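Long-range contacts in N-acetylgalactosaminyltransferase 7 (Homo sapiens, PDB 6IWR), which combines a glycosyltransferase family 2 domain of the GT-A clan with a ricin-type beta-trefoil lectin domain in one chain: residues Glu181-Asp186 with Gln229-Gly234; Ser150-Phe155 with Gln235-Leu240; Gly495-Gly500 with Ser533-Thr538; Cys485-Gly490 with Gly507-Arg512. All coordinates share one frame; numbering follows the deposited sequence.

Contact 1 of 4, residues Glu181-Asp186 with Gln229-Gly234; sequences EIVLID and QKAKLG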
loop_
_atom_site.group_PDB
_atom_site.type_symbol
_atom_site.label_atom_id
_atom_site.label_comp_id
_atom_site.label_asym_id
_atom_site.label_seq_id
_atom_site.Cartn_x
_atom_site.Cartn_y
_atom_site.Cartn_z
ATOM N N GLU A 181 42.416 0.725 -0.473
ATOM C CA GLU A 181 41.789 0.679 0.846
ATOM C C GLU A 181 40.283 0.587 0.639
ATOM O O GLU A 181 39.755 1.036 -0.382
ATOM C CB GLU A 181 42.127 1.923 1.691
ATOM C CG GLU A 181 41.488 3.196 1.140
ATOM C CD GLU A 181 41.794 4.463 1.934
ATOM O OE1 GLU A 181 42.211 4.341 3.115
ATOM O OE2 GLU A 181 41.610 5.579 1.363
ATOM N N ILE A 182 39.594 0.005 1.613
ATOM C CA ILE A 182 38.142 0.005 1.656
ATOM C C ILE A 182 37.760 0.756 2.920
ATOM O O ILE A 182 38.023 0.286 4.034
ATOM C CB ILE A 182 37.548 -1.410 1.651
ATOM C CG1 ILE A 182 37.917 -2.152 0.347
ATOM C CG2 ILE A 182 36.031 -1.316 1.839
ATOM C CD1 ILE A 182 37.504 -3.644 0.311
ATOM N N VAL A 183 37.161 1.927 2.753
ATOM C CA VAL A 183 36.805 2.801 3.866
ATOM C C VAL A 183 35.314 2.650 4.138
ATOM O O VAL A 183 34.484 3.044 3.309
ATOM C CB VAL A 183 37.160 4.262 3.551
ATOM C CG1 VAL A 183 36.517 5.206 4.579
ATOM C CG2 VAL A 183 38.657 4.442 3.502
ATOM N N LEU A 184 34.963 2.073 5.283
ATOM C CA LEU A 184 33.567 2.022 5.696
ATOM C C LEU A 184 33.290 3.257 6.537
ATOM O O LEU A 184 34.087 3.600 7.416
ATOM C CB LEU A 184 33.249 0.750 6.485
ATOM C CG LEU A 184 33.761 -0.602 5.976
ATOM C CD1 LEU A 184 33.504 -1.673 7.033
ATOM C CD2 LEU A 184 33.171 -1.026 4.611
ATOM N N ILE A 185 32.197 3.948 6.233
ATOM C CA ILE A 185 31.776 5.133 6.972
ATOM C C ILE A 185 30.510 4.779 7.734
ATOM O O ILE A 185 29.430 4.623 7.145
ATOM C CB ILE A 185 31.532 6.343 6.061
ATOM C CG1 ILE A 185 32.786 6.704 5.282
ATOM C CG2 ILE A 185 31.086 7.528 6.908
ATOM C CD1 ILE A 185 33.830 7.359 6.113
ATOM N N ASP A 186 30.644 4.675 9.049
ATOM C CA ASP A 186 29.521 4.410 9.940
ATOM C C ASP A 186 28.790 5.712 10.200
ATOM O O ASP A 186 29.322 6.593 10.882
ATOM C CB ASP A 186 30.032 3.831 11.251
ATOM C CG ASP A 186 28.922 3.412 12.159
ATOM O OD1 ASP A 186 27.774 3.879 11.962
ATOM O OD2 ASP A 186 29.205 2.591 13.055
ATOM N N GLN A 229 36.696 12.547 2.346
ATOM C CA GLN A 229 37.738 13.221 3.107
ATOM C C GLN A 229 38.571 12.246 3.929
ATOM O O GLN A 229 39.774 12.461 4.123
ATOM C CB GLN A 229 37.105 14.278 3.991
ATOM C CG GLN A 229 36.301 15.207 3.177
ATOM C CD GLN A 229 35.545 16.202 4.009
ATOM O OE1 GLN A 229 34.913 15.850 5.006
ATOM N NE2 GLN A 229 35.593 17.464 3.594
ATOM N N LYS A 230 37.961 11.173 4.412
ATOM C CA LYS A 230 38.674 10.195 5.213
ATOM C C LYS A 230 39.287 9.090 4.375
ATOM O O LYS A 230 40.019 8.258 4.921
ATOM C CB LYS A 230 37.743 9.605 6.283
ATOM C CG LYS A 230 37.479 10.589 7.445
ATOM C CD LYS A 230 36.112 10.369 8.075
ATOM C CE LYS A 230 36.022 11.017 9.443
ATOM N NZ LYS A 230 37.330 10.905 10.155
ATOM N N ALA A 231 39.030 9.073 3.070
ATOM C CA ALA A 231 39.519 8.014 2.192
ATOM C C ALA A 231 40.538 8.680 1.287
ATOM O O ALA A 231 40.195 9.228 0.243
ATOM C CB ALA A 231 38.404 7.359 1.398
ATOM N N LYS A 232 41.798 8.628 1.703
ATOM C CA LYS A 232 42.824 9.496 1.153
ATOM C C LYS A 232 43.810 8.787 0.241
ATOM O O LYS A 232 44.512 9.467 -0.513
ATOM C CB LYS A 232 43.614 10.144 2.283
ATOM C CG LYS A 232 42.782 10.901 3.258
ATOM C CD LYS A 232 43.546 10.997 4.540
ATOM C CE LYS A 232 43.200 12.242 5.302
ATOM N NZ LYS A 232 44.496 12.863 5.711
ATOM N N LEU A 233 43.867 7.448 0.286
ATOM C CA LEU A 233 44.923 6.679 -0.372
ATOM C C LEU A 233 44.711 6.500 -1.874
ATOM O O LEU A 233 45.685 6.392 -2.624
ATOM C CB LEU A 233 45.016 5.311 0.263
ATOM C CG LEU A 233 45.818 5.098 1.524
ATOM C CD1 LEU A 233 46.006 6.380 2.290
ATOM C CD2 LEU A 233 45.107 4.056 2.352
ATOM N N GLY A 234 43.478 6.379 -2.338
ATOM C CA GLY A 234 43.267 6.009 -3.715
ATOM C C GLY A 234 43.251 7.197 -4.664
ATOM O O GLY A 234 42.949 8.345 -4.343
HETATM O O HOH W 1 42.616 6.831 4.269
#
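The strand carrying E181 and V183 runs roughly against the loop carrying A231 and L233, their end-to-end directions lying 151° apart, and the two backbones come nearest at V183 and A231, whose CA atoms are 6.1 Å apart. The contact illustrates how one buried carboxylate can organise the turn that follows a helix. The CG of E181 sits between its own backbone N and carbonyl carbon (chi1 68°), and the rest of the chain is extended, which carries the carboxylate across to the loop. There OE2 of E181 accepts the backbone N of L233 at 3.1 Å, with an N-H...O angle of 164°; the donor approaches from above the carboxylate plane. S150 OG is a second partner of OE2, while OE1 pairs with K210 in a salt bridge. Water 1 donates to E181 OE1 at 2.8 Å and to K230 O at 3.0 Å, and accepts from K232 N, so it ties the same carboxylate to the helix terminus. The L233 side chain crosses that of E181 at about a right angle. Further along, the contact turns apolar: V183 CG2 meets A231 CB at 3.6 Å. I185 adds a looser approach to the aliphatic part of K230, whose amino end forms a cation-pi contact with F212. Strand 179-186 is flanked in its sheet by strands 149-155 and 209-213, while helix 160-173 packs against I182 and L184.

Contact 2 of 4, residues Ser150-Phe155 with Gln235-Leu240; sequences SVVIVF and QVLIYL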
loop_
_atom_site.group_PDB
_atom_site.type_symbol
_atom_site.label_atom_id
_atom_site.label_comp_id
_atom_site.label_asym_id
_atom_site.label_seq_id
_atom_site.Cartn_x
_atom_site.Cartn_y
_atom_site.Cartn_z
ATOM N N SER A 150 40.112 4.113 -3.773
ATOM C CA SER A 150 39.511 3.875 -2.466
ATOM C C SER A 150 38.030 3.584 -2.690
ATOM O O SER A 150 37.323 4.426 -3.255
ATOM C CB SER A 150 39.699 5.098 -1.565
ATOM O OG SER A 150 41.083 5.395 -1.360
ATOM N N VAL A 151 37.549 2.403 -2.310
ATOM C CA VAL A 151 36.101 2.209 -2.320
ATOM C C VAL A 151 35.570 2.625 -0.955
ATOM O O VAL A 151 36.094 2.209 0.088
ATOM C CB VAL A 151 35.683 0.763 -2.695
ATOM C CG1 VAL A 151 36.595 0.127 -3.742
ATOM C CG2 VAL A 151 35.523 -0.148 -1.492
ATOM N N VAL A 152 34.561 3.492 -0.949
ATOM C CA VAL A 152 33.954 3.944 0.293
ATOM C C VAL A 152 32.528 3.426 0.328
ATOM O O VAL A 152 31.803 3.507 -0.668
ATOM C CB VAL A 152 34.018 5.475 0.455
ATOM C CG1 VAL A 152 35.181 6.068 -0.357
ATOM C CG2 VAL A 152 32.777 6.065 0.050
ATOM N N ILE A 153 32.165 2.829 1.455
ATOM C CA ILE A 153 30.846 2.278 1.713
ATOM C C ILE A 153 30.322 3.011 2.937
ATOM O O ILE A 153 30.879 2.876 4.036
ATOM C CB ILE A 153 30.884 0.762 1.965
ATOM C CG1 ILE A 153 31.470 0.026 0.779
ATOM C CG2 ILE A 153 29.479 0.220 2.253
ATOM C CD1 ILE A 153 31.843 -1.355 1.127
ATOM N N VAL A 154 29.285 3.793 2.749
ATOM C CA VAL A 154 28.583 4.436 3.845
ATOM C C VAL A 154 27.497 3.483 4.316
ATOM O O VAL A 154 26.746 2.936 3.504
ATOM C CB VAL A 154 27.999 5.786 3.392
ATOM C CG1 VAL A 154 27.105 6.379 4.483
ATOM C CG2 VAL A 154 29.128 6.729 2.985
ATOM N N PHE A 155 27.425 3.235 5.615
ATOM C CA PHE A 155 26.385 2.351 6.103
ATOM C C PHE A 155 25.736 2.937 7.347
ATOM O O PHE A 155 26.320 3.763 8.058
ATOM C CB PHE A 155 26.923 0.938 6.373
ATOM C CG PHE A 155 27.805 0.833 7.574
ATOM C CD1 PHE A 155 27.267 0.556 8.825
ATOM C CD2 PHE A 155 29.176 0.977 7.447
ATOM C CE1 PHE A 155 28.072 0.439 9.939
ATOM C CE2 PHE A 155 30.001 0.866 8.565
ATOM C CZ PHE A 155 29.443 0.610 9.819
ATOM N N GLN A 235 43.589 6.926 -5.905
ATOM C CA GLN A 235 43.485 7.994 -6.873
ATOM C C GLN A 235 42.036 8.273 -7.257
ATOM O O GLN A 235 41.676 9.441 -7.452
ATOM C CB GLN A 235 44.331 7.653 -8.094
ATOM C CG GLN A 235 45.806 7.493 -7.759
ATOM C CD GLN A 235 46.608 6.927 -8.909
ATOM O OE1 GLN A 235 46.236 5.898 -9.483
ATOM N NE2 GLN A 235 47.712 7.604 -9.264
ATOM N N VAL A 236 41.176 7.250 -7.360
ATOM C CA VAL A 236 39.769 7.527 -7.610
ATOM C C VAL A 236 38.949 7.005 -6.445
ATOM O O VAL A 236 39.309 6.015 -5.803
ATOM C CB VAL A 236 39.245 6.966 -8.957
ATOM C CG1 VAL A 236 40.380 6.692 -9.931
ATOM C CG2 VAL A 236 38.311 5.785 -8.778
ATOM N N LEU A 237 37.863 7.723 -6.142
ATOM C CA LEU A 237 36.855 7.267 -5.194
ATOM C C LEU A 237 35.820 6.416 -5.918
ATOM O O LEU A 237 35.336 6.801 -6.983
ATOM C CB LEU A 237 36.172 8.453 -4.524
ATOM C CG LEU A 237 37.081 9.364 -3.696
ATOM C CD1 LEU A 237 36.376 10.676 -3.408
ATOM C CD2 LEU A 237 37.464 8.631 -2.383
ATOM N N ILE A 238 35.507 5.247 -5.368
ATOM C CA ILE A 238 34.413 4.430 -5.874
ATOM C C ILE A 238 33.423 4.295 -4.735
ATOM O O ILE A 238 33.723 3.647 -3.726
ATOM C CB ILE A 238 34.865 3.046 -6.362
ATOM C CG1 ILE A 238 36.024 3.155 -7.359
ATOM C CG2 ILE A 238 33.655 2.296 -7.002
ATOM C CD1 ILE A 238 36.375 1.841 -8.034
ATOM N N TYR A 239 32.247 4.896 -4.892
ATOM C CA TYR A 239 31.193 4.752 -3.899
ATOM C C TYR A 239 30.347 3.516 -4.183
ATOM O O TYR A 239 30.051 3.200 -5.339
ATOM C CB TYR A 239 30.312 6.009 -3.873
ATOM C CG TYR A 239 31.022 7.191 -3.291
ATOM C CD1 TYR A 239 30.982 7.435 -1.927
ATOM C CD2 TYR A 239 31.757 8.053 -4.106
ATOM C CE1 TYR A 239 31.663 8.522 -1.365
ATOM C CE2 TYR A 239 32.440 9.135 -3.570
ATOM C CZ TYR A 239 32.397 9.366 -2.189
ATOM O OH TYR A 239 33.077 10.436 -1.627
ATOM N N LEU A 240 29.945 2.834 -3.105
ATOM C CA LEU A 240 29.176 1.594 -3.133
ATOM C C LEU A 240 28.186 1.576 -1.976
ATOM O O LEU A 240 28.575 1.860 -0.841
ATOM C CB LEU A 240 30.110 0.379 -3.011
ATOM C CG LEU A 240 30.381 -0.524 -4.220
ATOM C CD1 LEU A 240 30.161 0.217 -5.489
ATOM C CD2 LEU A 240 31.790 -1.062 -4.164
#
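The ring of Y239 is met obliquely by the CG2 branch of V152, in an approach whose modelled closeness is doubtful; beyond the two strands the ring stacks with F332, and its hydroxyl is hydrogen-bonded to R224 O. The Y239 ring belongs to a face shared with S150, V152 and L237, where V152 CG1 lies 4.0 Å from L237 CD2 and helix 219-230 supplies A228 as cover. V151, I153, I238 and L240 point to the other face: I153 CG1 rests 4.0 Å from L240 CB, and both residues pack on helix 160-173. I153 turns CG1 anti to its carbonyl carbon (chi1 -59°), which leaves that branch beside L240. Between the faces, parallel pairing proceeds through S150 N to V236 O (2.9 Å), I238 N to S150 O (2.9 Å), V152 N to I238 O (2.9 Å) and L240 N to V152 O (3.1 Å). The axes cross at -30°, the usual kind of sheet twist. V154, whose side chain is about 10 Å from the bound manganese ion, lies near the strand's exit. Parallel neighbours with helices on both faces are characteristic of the Rossmann-like nucleus of the GT-A fold, with strand 149-155 between 179-186 and 236-240.

Contact 3 of 4, residues Gly495-Gly500 with Ser533-Thr538; sequences GFVELG and SKVMIT
F496 and K534 show how a long, flexible side chain can serve as the cover of an aromatic ring. The aliphatic run of K534 crosses the F496 side chain at about a right angle and lays its CD almost centrally over one ring face, 4.0 Å from the centroid and only 5° off the ring normal, a well-formed CH-pi contact. Bends at chi2 and chi3 lay CD and CE over the ring. F496 is therefore a bump covered on one face by the K534 methylenes. V535 O lies at the rim of the ring, in its plane. M536 CB borders the ring obliquely, 3.8 Å from F496 CE1, and M536 SD makes an oblique Met-aromatic contact at 5.4 Å from the ring centroid. The M536 chain sets out with CG anti to its backbone N (chi1 -175°), which takes CG past G495 O and lets the thioether lead away, so that CB and CG make the nearer contact with the ring. The next knob, V497, points to a different side, toward V535 and I537; its CG2 reaches I537 CG1 at 4.2 Å. Two backbone bonds pin these side chains in place: I537 N donates to G495 O at 2.8 Å, and V497 N donates to V535 O at 3.0 Å, flanking the single bridge of F496 with M536. Around them, V535 and I537 pack on L526 of strand 524-529, V497 also touches I486 of strand 484-487, and V575 of strand 575-578 meets both V497 and V535 within the beta-trefoil.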
loop_
_atom_site.group_PDB
_atom_site.type_symbol
_atom_site.label_atom_id
_atom_site.label_comp_id
_atom_site.label_asym_id
_atom_site.label_seq_id
_atom_site.Cartn_x
_atom_site.Cartn_y
_atom_site.Cartn_z
ATOM N N GLY A 495 -8.892 5.408 -8.384
ATOM C CA GLY A 495 -9.622 5.673 -7.157
ATOM C C GLY A 495 -10.463 6.927 -7.259
ATOM O O GLY A 495 -10.283 7.770 -8.137
ATOM N N PHE A 496 -11.413 7.051 -6.336
ATOM C CA PHE A 496 -12.329 8.185 -6.320
ATOM C C PHE A 496 -11.969 9.165 -5.214
ATOM O O PHE A 496 -11.796 8.779 -4.054
ATOM C CB PHE A 496 -13.772 7.730 -6.157
ATOM C CG PHE A 496 -14.267 6.950 -7.307
ATOM C CD1 PHE A 496 -14.296 7.520 -8.568
ATOM C CD2 PHE A 496 -14.706 5.646 -7.139
ATOM C CE1 PHE A 496 -14.755 6.802 -9.655
ATOM C CE2 PHE A 496 -15.169 4.911 -8.222
ATOM C CZ PHE A 496 -15.192 5.489 -9.483
ATOM N N VAL A 497 -11.867 10.422 -5.590
ATOM C CA VAL A 497 -11.505 11.501 -4.688
ATOM C C VAL A 497 -12.689 11.786 -3.782
ATOM O O VAL A 497 -13.841 11.631 -4.191
ATOM C CB VAL A 497 -11.081 12.723 -5.530
ATOM C CG1 VAL A 497 -12.051 13.882 -5.407
ATOM C CG2 VAL A 497 -9.654 13.117 -5.244
ATOM N N GLU A 498 -12.417 12.168 -2.536
ATOM C CA GLU A 498 -13.463 12.403 -1.544
ATOM C C GLU A 498 -13.326 13.791 -0.933
ATOM O O GLU A 498 -12.424 14.574 -1.266
ATOM C CB GLU A 498 -13.418 11.343 -0.445
ATOM C CG GLU A 498 -13.056 9.972 -0.965
ATOM C CD GLU A 498 -12.975 8.930 0.134
ATOM O OE1 GLU A 498 -13.390 9.243 1.271
ATOM O OE2 GLU A 498 -12.496 7.803 -0.139
ATOM N N LEU A 499 -14.245 14.087 -0.020
ATOM C CA LEU A 499 -14.214 15.312 0.764
ATOM C C LEU A 499 -13.728 14.985 2.169
ATOM O O LEU A 499 -14.123 13.975 2.752
ATOM C CB LEU A 499 -15.599 15.960 0.823
ATOM C CG LEU A 499 -15.692 17.435 1.226
ATOM C CD1 LEU A 499 -15.285 18.287 0.052
ATOM C CD2 LEU A 499 -17.093 17.818 1.735
ATOM N N GLY A 500 -12.858 15.826 2.711
ATOM C CA GLY A 500 -12.461 15.666 4.090
ATOM C C GLY A 500 -12.232 17.001 4.758
ATOM O O GLY A 500 -12.195 18.045 4.105
ATOM N N SER A 533 -21.103 10.049 -11.641
ATOM C CA SER A 533 -20.773 11.461 -11.590
ATOM C C SER A 533 -19.633 11.711 -10.626
ATOM O O SER A 533 -19.414 12.857 -10.212
ATOM C CB SER A 533 -22.000 12.266 -11.167
ATOM O OG SER A 533 -22.843 12.525 -12.282
ATOM N N LYS A 534 -18.952 10.642 -10.211
ATOM C CA LYS A 534 -17.814 10.734 -9.318
ATOM C C LYS A 534 -16.596 11.239 -10.071
ATOM O O LYS A 534 -16.462 11.073 -11.291
ATOM C CB LYS A 534 -17.481 9.386 -8.695
ATOM C CG LYS A 534 -18.520 8.827 -7.784
ATOM C CD LYS A 534 -18.517 7.308 -7.902
ATOM C CE LYS A 534 -18.316 6.609 -6.573
ATOM N NZ LYS A 534 -19.337 5.534 -6.391
ATOM N N VAL A 535 -15.704 11.864 -9.312
ATOM C CA VAL A 535 -14.430 12.351 -9.803
ATOM C C VAL A 535 -13.366 11.349 -9.410
ATOM O O VAL A 535 -13.203 11.019 -8.229
ATOM C CB VAL A 535 -14.122 13.738 -9.232
ATOM C CG1 VAL A 535 -12.781 14.231 -9.723
ATOM C CG2 VAL A 535 -15.231 14.662 -9.615
ATOM N N MET A 536 -12.639 10.881 -10.401
ATOM C CA MET A 536 -11.659 9.829 -10.269
ATOM C C MET A 536 -10.270 10.430 -10.447
ATOM O O MET A 536 -10.116 11.508 -11.023
ATOM C CB MET A 536 -11.968 8.763 -11.320
ATOM C CG MET A 536 -11.142 7.495 -11.319
ATOM S SD MET A 536 -11.569 6.568 -12.810
ATOM C CE MET A 536 -11.613 7.906 -14.001
ATOM N N ILE A 537 -9.263 9.734 -9.921
ATOM C CA ILE A 537 -7.852 10.098 -10.039
ATOM C C ILE A 537 -7.157 9.010 -10.850
ATOM O O ILE A 537 -7.259 7.827 -10.503
ATOM C CB ILE A 537 -7.195 10.215 -8.655
ATOM C CG1 ILE A 537 -7.097 11.637 -8.193
ATOM C CG2 ILE A 537 -5.755 9.775 -8.711
ATOM C CD1 ILE A 537 -5.792 11.857 -7.454
ATOM N N THR A 538 -6.443 9.386 -11.916
ATOM C CA THR A 538 -5.713 8.387 -12.696
ATOM C C THR A 538 -4.407 8.952 -13.192
ATOM O O THR A 538 -4.132 10.146 -13.067
ATOM C CB THR A 538 -6.448 7.895 -13.947
ATOM O OG1 THR A 538 -7.772 8.435 -13.997
ATOM C CG2 THR A 538 -6.488 6.384 -13.970
#

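Contact 4 of 4, residues Cys485-Gly490 with Gly507-Arg512; sequences CIDSMG and GNQLFR
C485, joined by a disulfide to C502, leads a Cys-Ile-Asp stretch that packs against Q509 and F511 in the ricin-type lectin domain. C485 CB stands 3.8 Å from Q509 OE1; the Q509 chain is extended beyond CG, and its amide is gripped at both ends by backbone groups, NE2 donating to P501 O and OE1 accepting from H503 N. The next residue meets the aromatic ring: I486 O lies at the edge of F511, in the ring plane and 3.5 Å from CE1, while I486 CG2 touches F511 CZ at 4.0 Å with the two side chains crossing at about a right angle. Cys-Ile-Asp and Gln-Leu-Phe are consistent with the CLD and QxW signatures of beta-trefoil lectin domains, with isoleucine for leucine in the first and phenylalanine for tryptophan in the second. Beyond the strand the chain curls into an Asx turn, in which D487 OD1 accepts M489 N at 2.9 Å from above the carboxylate plane. That curl brings S488 N to N508 O at 2.8 Å, an oxygen that also accepts Q521 NE2. Water 2 donates to I486 O and Q509 O, each at 2.6 Å, bridging the segments beside the F511 edge.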
loop_
_atom_site.group_PDB
_atom_site.type_symbol
_atom_site.label_atom_id
_atom_site.label_comp_id
_atom_site.label_asym_id
_atom_site.label_seq_id
_atom_site.Cartn_x
_atom_site.Cartn_y
_atom_site.Cartn_z
ATOM N N CYS A 485 -12.352 20.111 2.349
ATOM C CA CYS A 485 -11.407 20.163 1.245
ATOM C C CYS A 485 -11.540 18.890 0.415
ATOM O O CYS A 485 -11.816 17.807 0.945
ATOM C CB CYS A 485 -9.956 20.294 1.747
ATOM S SG CYS A 485 -9.437 21.979 2.154
ATOM N N ILE A 486 -11.364 19.024 -0.899
ATOM C CA ILE A 486 -11.218 17.826 -1.700
ATOM C C ILE A 486 -9.916 17.190 -1.277
ATOM O O ILE A 486 -8.930 17.886 -0.994
ATOM C CB ILE A 486 -11.253 18.130 -3.208
ATOM C CG1 ILE A 486 -12.591 18.810 -3.580
ATOM C CG2 ILE A 486 -11.039 16.838 -3.995
ATOM C CD1 ILE A 486 -12.803 19.117 -5.057
ATOM N N ASP A 487 -9.915 15.867 -1.148
ATOM C CA ASP A 487 -8.651 15.254 -0.804
ATOM C C ASP A 487 -8.596 13.821 -1.302
ATOM O O ASP A 487 -9.607 13.118 -1.416
ATOM C CB ASP A 487 -8.376 15.453 0.695
ATOM C CG ASP A 487 -8.199 14.182 1.485
ATOM O OD1 ASP A 487 -7.251 13.390 1.277
ATOM O OD2 ASP A 487 -8.989 14.057 2.418
ATOM N N SER A 488 -7.387 13.450 -1.697
ATOM C CA SER A 488 -7.176 12.289 -2.537
ATOM C C SER A 488 -7.363 10.992 -1.771
ATOM O O SER A 488 -7.625 9.949 -2.376
ATOM C CB SER A 488 -5.761 12.367 -3.103
ATOM O OG SER A 488 -5.638 11.567 -4.254
ATOM N N MET A 489 -7.221 11.030 -0.444
ATOM C CA MET A 489 -6.979 9.825 0.347
ATOM C C MET A 489 -5.758 9.070 -0.164
ATOM O O MET A 489 -5.643 7.862 0.033
ATOM C CB MET A 489 -8.197 8.896 0.350
ATOM C CG MET A 489 -9.476 9.559 0.772
ATOM S SD MET A 489 -9.216 10.511 2.256
ATOM C CE MET A 489 -10.912 10.992 2.566
ATOM N N GLY A 490 -4.852 9.757 -0.850
ATOM C CA GLY A 490 -3.745 9.076 -1.479
ATOM C C GLY A 490 -4.129 8.158 -2.614
ATOM O O GLY A 490 -3.243 7.535 -3.203
ATOM N N GLY A 507 -0.004 17.934 0.645
ATOM C CA GLY A 507 -0.002 16.515 0.333
ATOM C C GLY A 507 -1.221 16.079 -0.443
ATOM O O GLY A 507 -1.412 16.486 -1.594
ATOM N N ASN A 508 -2.068 15.266 0.180
ATOM C CA ASN A 508 -3.233 14.721 -0.498
ATOM C C ASN A 508 -4.402 15.697 -0.584
ATOM O O ASN A 508 -5.413 15.375 -1.229
ATOM C CB ASN A 508 -3.704 13.450 0.202
ATOM C CG ASN A 508 -2.746 12.299 0.050
ATOM O OD1 ASN A 508 -2.940 11.274 0.680
ATOM N ND2 ASN A 508 -1.713 12.452 -0.779
ATOM N N GLN A 509 -4.309 16.859 0.067
ATOM C CA GLN A 509 -5.303 17.911 -0.074
ATOM C C GLN A 509 -4.803 19.055 -0.938
ATOM O O GLN A 509 -5.335 20.169 -0.855
ATOM C CB GLN A 509 -5.726 18.430 1.292
ATOM C CG GLN A 509 -6.590 17.475 2.036
ATOM C CD GLN A 509 -7.117 18.068 3.318
ATOM O OE1 GLN A 509 -6.806 19.219 3.662
ATOM N NE2 GLN A 509 -7.939 17.303 4.027
ATOM N N LEU A 510 -3.804 18.794 -1.779
ATOM C CA LEU A 510 -3.176 19.796 -2.638
ATOM C C LEU A 510 -3.409 19.438 -4.097
ATOM O O LEU A 510 -3.248 18.278 -4.488
ATOM C CB LEU A 510 -1.682 19.861 -2.364
ATOM C CG LEU A 510 -0.952 21.027 -2.999
ATOM C CD1 LEU A 510 -0.890 22.140 -1.961
ATOM C CD2 LEU A 510 0.443 20.618 -3.500
ATOM N N PHE A 511 -3.781 20.429 -4.901
ATOM C CA PHE A 511 -4.002 20.215 -6.329
ATOM C C PHE A 511 -3.439 21.391 -7.112
ATOM O O PHE A 511 -3.132 22.450 -6.558
ATOM C CB PHE A 511 -5.484 20.014 -6.638
ATOM C CG PHE A 511 -6.077 18.813 -5.953
ATOM C CD1 PHE A 511 -6.577 18.911 -4.652
ATOM C CD2 PHE A 511 -6.112 17.575 -6.596
ATOM C CE1 PHE A 511 -7.102 17.803 -4.019
ATOM C CE2 PHE A 511 -6.634 16.467 -5.966
ATOM C CZ PHE A 511 -7.143 16.581 -4.688
ATOM N N ARG A 512 -3.264 21.188 -8.408
ATOM C CA ARG A 512 -2.926 22.292 -9.293
ATOM C C ARG A 512 -3.741 22.142 -10.564
ATOM O O ARG A 512 -4.046 21.026 -10.998
ATOM C CB ARG A 512 -1.411 22.369 -9.624
ATOM C CG ARG A 512 -0.824 21.065 -10.097
ATOM C CD ARG A 512 0.677 21.026 -9.968
ATOM N NE ARG A 512 1.249 20.630 -11.239
ATOM C CZ ARG A 512 1.453 19.368 -11.610
ATOM N NH1 ARG A 512 1.149 18.351 -10.785
ATOM N NH2 ARG A 512 1.974 19.127 -12.813
HETATM O O HOH W 2 -7.975 20.309 -0.903
#

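The four contacts form two pairs, one in each domain, and the pairs lie on opposite sides of the chain's centre. Contacts 1 and 2 share a sheet and have centres 7 Å apart, contact 1 nested in the loop that contact 2 closes; both are buried. Contact 2 is regular parallel pairing padded by apolar side chains and one tyrosine ring, whereas contact 1 adds a carboxylate and a water to a small apolar patch. Contacts 3 and 4, centred 10 Å apart, interleave along the chain and are joined by strand 484-487 pairing with 498-501. Contact 4 is the more buried, built on a backbone hydrogen bond, an Asx turn, a bridging water and the F511 ring, with a disulfide anchoring one segment to C502; contact 3 is partly open, with lysine and methionine around its ring.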